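PDB 5Y6T: endo-1,4-beta-mannanase from Eisenia fetida, which probably hydrolyses internal beta-1,4-mannosidic linkages of mannan polysaccharides, as a cold-adapted member of glycoside hydrolase family 5. Local coordinates for residues L138-S151 and F207-D219. Sequence-based numbering, arbitrary orientation.
Sequences LQTYIDQALVPMVS and FINKQTAAIKRAD
Gln211 inserts as a knob into a hole formed by Leu138, Tyr141, Ile142 and Leu146; the two helices run in the same general direction, their axes coming within 8.6 Å at closest approach and crossing at -36°. Its amide stands almost perpendicular to the Tyr141 ring (88° between planes), with OE1, hydrogen-bonded elsewhere in the structure, 3.1 Å from Tyr141 CE2. One bond that holds the amide's rotation turns back on its own helix: Gln211 NE2 donates to Phe207 O at 3.0 Å, from above the carbonyl plane, while Gln211 N reaches that oxygen from the other face. The same NE2 lies 3.0 Å above the Phe207 ring plane, over its centre. With Gln211 cut back to an alanine, Phe207 O loses its side-chain donor, and the four-residue hole is likely to be left underfilled. Packing is tightest at Ala214, whose CB meets Ile142 CG2 at 3.5 Å, closer than usual for two carbons; with chi1 at -74°, Ile142 keeps CG1 beside its backbone N and turns CG2 onto that methyl. Further along, Val150 CG1 rests 3.6 Å from Ala218 CB. The margins are looser: Val147, partly exposed, comes no nearer to Ala214 CB than 4.0 Å, through CG2, and Lys210 lends its aliphatic CD to Leu138 while its ammonium leads away to Gly253 O. At the C-terminal ends a water bridges Val150 O and Asp219 OD2, which also pairs with Lys221. Helices 135-152 and 201-218 precede the adjacent parallel strands 159-163 and 223-228, so this is neighbouring-helix packing in the outer layer of the (beta/alpha)8 barrel characteristic of family 5 glycoside hydrolases.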
loop_
_atom_site.group_PDB
_atom_site.type_symbol
_atom_site.label_atom_id
_atom_site.label_comp_id
_atom_site.label_asym_id
_atom_site.label_seq_id
_atom_site.Cartn_x
_atom_site.Cartn_y
_atom_site.Cartn_z
ATOM N N LEU A 138 -8.222 12.935 14.596
ATOM C CA LEU A 138 -7.047 12.396 13.915
ATOM C C LEU A 138 -5.809 12.449 14.771
ATOM O O LEU A 138 -5.032 11.487 14.823
ATOM C CB LEU A 138 -6.839 13.149 12.578
ATOM C CG LEU A 138 -5.632 12.669 11.776
ATOM C CD1 LEU A 138 -5.753 11.175 11.486
ATOM C CD2 LEU A 138 -5.573 13.566 10.523
ATOM N N GLN A 139 -5.615 13.556 15.497
ATOM C CA GLN A 139 -4.402 13.656 16.290
ATOM C C GLN A 139 -4.380 12.581 17.422
ATOM O O GLN A 139 -3.326 12.146 17.806
ATOM C CB GLN A 139 -4.261 15.047 16.926
ATOM C CG GLN A 139 -2.884 15.265 17.518
ATOM C CD GLN A 139 -1.763 15.279 16.504
ATOM O OE1 GLN A 139 -1.931 15.709 15.317
ATOM N NE2 GLN A 139 -0.620 14.711 16.905
ATOM N N THR A 140 -5.549 12.198 17.967
ATOM C CA THR A 140 -5.619 11.123 18.928
ATOM C C THR A 140 -5.289 9.755 18.321
ATOM O O THR A 140 -4.587 8.924 18.899
ATOM C CB THR A 140 -6.958 11.140 19.717
ATOM O OG1 THR A 140 -8.080 10.757 18.868
ATOM C CG2 THR A 140 -7.094 12.468 20.449
ATOM N N TYR A 141 -5.777 9.501 17.115
ATOM C CA TYR A 141 -5.283 8.348 16.330
ATOM C C TYR A 141 -3.781 8.337 16.241
ATOM O O TYR A 141 -3.088 7.320 16.532
ATOM C CB TYR A 141 -5.938 8.226 14.915
ATOM C CG TYR A 141 -5.374 7.017 14.198
ATOM C CD1 TYR A 141 -5.691 5.743 14.611
ATOM C CD2 TYR A 141 -4.473 7.149 13.116
ATOM C CE1 TYR A 141 -5.069 4.649 14.035
ATOM C CE2 TYR A 141 -3.878 6.086 12.549
ATOM C CZ TYR A 141 -4.200 4.819 12.977
ATOM O OH TYR A 141 -3.571 3.701 12.444
ATOM N N ILE A 142 -3.226 9.474 15.826
ATOM C CA ILE A 142 -1.790 9.562 15.658
ATOM C C ILE A 142 -1.013 9.299 16.956
ATOM O O ILE A 142 -0.059 8.534 16.987
ATOM C CB ILE A 142 -1.418 10.956 15.059
ATOM C CG1 ILE A 142 -1.821 10.973 13.572
ATOM C CG2 ILE A 142 0.026 11.244 15.145
ATOM C CD1 ILE A 142 -1.787 12.324 12.878
ATOM N N ASP A 143 -1.474 9.884 18.028
ATOM C CA ASP A 143 -0.684 9.932 19.275
ATOM C C ASP A 143 -0.902 8.686 20.082
ATOM O O ASP A 143 0.053 8.206 20.711
ATOM C CB ASP A 143 -1.153 11.094 20.135
ATOM C CG ASP A 143 -0.669 12.452 19.646
ATOM O OD1 ASP A 143 0.254 12.559 18.792
ATOM O OD2 ASP A 143 -1.318 13.394 20.120
ATOM N N GLN A 144 -2.133 8.133 20.070
ATOM C CA GLN A 144 -2.517 7.019 20.941
ATOM C C GLN A 144 -2.388 5.656 20.283
ATOM O O GLN A 144 -2.289 4.632 20.934
ATOM C CB GLN A 144 -3.950 7.136 21.477
ATOM C CG GLN A 144 -4.304 8.343 22.354
ATOM C CD GLN A 144 -3.171 8.931 23.127
ATOM O OE1 GLN A 144 -2.613 9.930 22.743
ATOM N NE2 GLN A 144 -2.862 8.342 24.257
ATOM N N ALA A 145 -2.399 5.631 18.962
ATOM C CA ALA A 145 -2.346 4.368 18.243
ATOM C C ALA A 145 -1.104 4.302 17.320
ATOM O O ALA A 145 -0.219 3.439 17.526
ATOM C CB ALA A 145 -3.673 4.110 17.504
ATOM N N LEU A 146 -1.020 5.216 16.347
ATOM C CA LEU A 146 -0.058 5.106 15.260
ATOM C C LEU A 146 1.391 5.277 15.728
ATOM O O LEU A 146 2.221 4.433 15.477
ATOM C CB LEU A 146 -0.397 6.101 14.168
ATOM C CG LEU A 146 0.356 6.028 12.843
ATOM C CD1 LEU A 146 0.274 4.663 12.144
ATOM C CD2 LEU A 146 0.000 7.183 11.922
ATOM N N VAL A 147 1.671 6.401 16.394
ATOM C CA VAL A 147 3.048 6.677 16.791
ATOM C C VAL A 147 3.593 5.604 17.697
ATOM O O VAL A 147 4.682 5.090 17.422
ATOM C CB VAL A 147 3.212 8.107 17.367
ATOM C CG1 VAL A 147 4.535 8.251 18.167
ATOM C CG2 VAL A 147 3.097 9.179 16.241
ATOM N N PRO A 148 2.874 5.211 18.736
ATOM C CA PRO A 148 3.421 4.139 19.583
ATOM C C PRO A 148 3.693 2.804 18.863
ATOM O O PRO A 148 4.754 2.193 19.082
ATOM C CB PRO A 148 2.341 3.943 20.635
ATOM C CG PRO A 148 1.734 5.328 20.746
ATOM C CD PRO A 148 1.616 5.760 19.302
ATOM N N MET A 149 2.758 2.413 17.982
ATOM C CA MET A 149 2.935 1.230 17.162
ATOM C C MET A 149 4.156 1.316 16.229
ATOM O O MET A 149 4.979 0.413 16.143
ATOM C CB MET A 149 1.642 0.921 16.401
ATOM C CG MET A 149 1.778 -0.218 15.456
ATOM S SD MET A 149 0.174 -0.683 14.807
ATOM C CE MET A 149 -0.341 0.841 14.092
ATOM N N VAL A 150 4.230 2.415 15.505
ATOM C CA VAL A 150 5.274 2.613 14.522
ATOM C C VAL A 150 6.637 2.597 15.248
ATOM O O VAL A 150 7.567 2.016 14.777
ATOM C CB VAL A 150 5.027 3.883 13.749
ATOM C CG1 VAL A 150 6.287 4.262 12.970
ATOM C CG2 VAL A 150 3.839 3.722 12.792
ATOM N N SER A 151 6.711 3.330 16.342
ATOM C CA SER A 151 7.981 3.399 17.123
ATOM C C SER A 151 8.425 2.021 17.622
ATOM O O SER A 151 9.549 1.603 17.544
ATOM C CB SER A 151 7.762 4.368 18.331
ATOM O OG SER A 151 8.977 4.412 19.121
ATOM N N PHE A 207 -5.185 13.967 5.392
ATOM C CA PHE A 207 -5.223 12.736 6.226
ATOM C C PHE A 207 -3.936 11.933 5.979
ATOM O O PHE A 207 -3.278 11.519 6.913
ATOM C CB PHE A 207 -6.524 11.963 5.889
ATOM C CG PHE A 207 -6.773 10.695 6.676
ATOM C CD1 PHE A 207 -7.247 10.753 7.984
ATOM C CD2 PHE A 207 -6.680 9.478 6.076
ATOM C CE1 PHE A 207 -7.608 9.612 8.648
ATOM C CE2 PHE A 207 -7.064 8.310 6.729
ATOM C CZ PHE A 207 -7.474 8.393 8.054
ATOM N N ILE A 208 -3.587 11.813 4.713
ATOM C CA ILE A 208 -2.418 11.107 4.314
ATOM C C ILE A 208 -1.136 11.827 4.765
ATOM O O ILE A 208 -0.178 11.178 5.273
ATOM C CB ILE A 208 -2.418 10.799 2.784
ATOM C CG1 ILE A 208 -3.568 9.797 2.485
ATOM C CG2 ILE A 208 -1.087 10.232 2.329
ATOM C CD1 ILE A 208 -4.025 9.875 1.058
ATOM N N ASN A 209 -1.040 13.099 4.451
ATOM C CA ASN A 209 0.124 13.891 4.777
ATOM C C ASN A 209 0.433 13.819 6.277
ATOM O O ASN A 209 1.574 13.585 6.677
ATOM C CB ASN A 209 -0.136 15.349 4.365
ATOM C CG ASN A 209 0.975 16.319 4.854
ATOM O OD1 ASN A 209 0.692 17.228 5.626
ATOM N ND2 ASN A 209 2.219 16.122 4.380
ATOM N N LYS A 210 -0.584 14.021 7.113
ATOM C CA LYS A 210 -0.371 14.074 8.571
ATOM C C LYS A 210 0.079 12.754 9.125
ATOM O O LYS A 210 0.972 12.704 9.985
ATOM C CB LYS A 210 -1.569 14.665 9.338
ATOM C CG LYS A 210 -1.888 16.105 8.939
ATOM C CD LYS A 210 -3.204 16.636 9.521
ATOM C CE LYS A 210 -3.510 18.104 9.165
ATOM N NZ LYS A 210 -2.669 19.116 9.836
ATOM N N GLN A 211 -0.577 11.681 8.705
ATOM C CA GLN A 211 -0.150 10.350 9.171
ATOM C C GLN A 211 1.192 9.902 8.635
ATOM O O GLN A 211 1.991 9.328 9.370
ATOM C CB GLN A 211 -1.200 9.293 8.900
ATOM C CG GLN A 211 -2.427 9.494 9.744
ATOM C CD GLN A 211 -3.532 8.591 9.285
ATOM O OE1 GLN A 211 -3.635 7.432 9.728
ATOM N NE2 GLN A 211 -4.346 9.077 8.356
ATOM N N THR A 212 1.506 10.296 7.410
ATOM C CA THR A 212 2.809 9.968 6.846
ATOM C C THR A 212 3.908 10.669 7.663
ATOM O O THR A 212 4.925 10.056 7.999
ATOM C CB THR A 212 2.899 10.275 5.338
ATOM O OG1 THR A 212 1.971 9.439 4.594
ATOM C CG2 THR A 212 4.260 9.985 4.791
ATOM N N ALA A 213 3.691 11.942 7.970
ATOM C CA ALA A 213 4.645 12.726 8.727
ATOM C C ALA A 213 4.831 12.029 10.097
ATOM O O ALA A 213 5.970 11.848 10.596
ATOM C CB ALA A 213 4.098 14.125 8.951
ATOM N N ALA A 214 3.695 11.648 10.731
ATOM C CA ALA A 214 3.760 11.047 12.046
ATOM C C ALA A 214 4.539 9.736 12.009
ATOM O O ALA A 214 5.372 9.511 12.903
ATOM C CB ALA A 214 2.369 10.788 12.642
ATOM N N ILE A 215 4.301 8.873 10.993
ATOM C CA ILE A 215 5.100 7.640 10.838
ATOM C C ILE A 215 6.646 7.951 10.757
ATOM O O ILE A 215 7.457 7.288 11.396
ATOM C CB ILE A 215 4.612 6.840 9.601
ATOM C CG1 ILE A 215 3.214 6.282 9.891
ATOM C CG2 ILE A 215 5.639 5.831 9.206
ATOM C CD1 ILE A 215 2.523 5.912 8.538
ATOM N N LYS A 216 6.983 8.986 10.012
ATOM C CA LYS A 216 8.394 9.298 9.776
ATOM C C LYS A 216 9.040 9.947 11.005
ATOM O O LYS A 216 10.233 9.839 11.195
ATOM C CB LYS A 216 8.483 10.147 8.509
ATOM C CG LYS A 216 8.250 9.247 7.305
ATOM C CD LYS A 216 8.543 9.925 6.034
ATOM C CE LYS A 216 8.510 8.939 4.934
ATOM N NZ LYS A 216 8.992 9.584 3.697
ATOM N N ARG A 217 8.288 10.666 11.797
ATOM C CA ARG A 217 8.809 11.100 13.112
ATOM C C ARG A 217 9.027 9.955 14.021
ATOM O O ARG A 217 10.029 9.944 14.757
ATOM C CB ARG A 217 7.870 12.132 13.747
ATOM C CG ARG A 217 7.857 13.421 12.999
ATOM C CD ARG A 217 7.299 14.588 13.826
ATOM N NE ARG A 217 7.505 15.764 13.028
ATOM C CZ ARG A 217 6.645 16.210 12.117
ATOM N NH1 ARG A 217 5.497 15.622 11.964
ATOM N NH2 ARG A 217 6.960 17.258 11.373
ATOM N N ALA A 218 8.113 8.974 14.024
ATOM C CA ALA A 218 8.213 7.825 14.935
ATOM C C ALA A 218 9.296 6.867 14.483
ATOM O O ALA A 218 9.896 6.179 15.316
ATOM C CB ALA A 218 6.876 7.128 15.008
ATOM N N ASP A 219 9.540 6.805 13.153
ATOM C CA ASP A 219 10.514 5.894 12.552
ATOM C C ASP A 219 11.169 6.573 11.383
ATOM O O ASP A 219 10.709 6.513 10.270
ATOM C CB ASP A 219 9.880 4.589 12.108
ATOM C CG ASP A 219 10.923 3.570 11.618
ATOM O OD1 ASP A 219 12.116 3.926 11.393
ATOM O OD2 ASP A 219 10.540 2.425 11.377
HETATM O O HOH W 1 7.954 1.376 11.929
#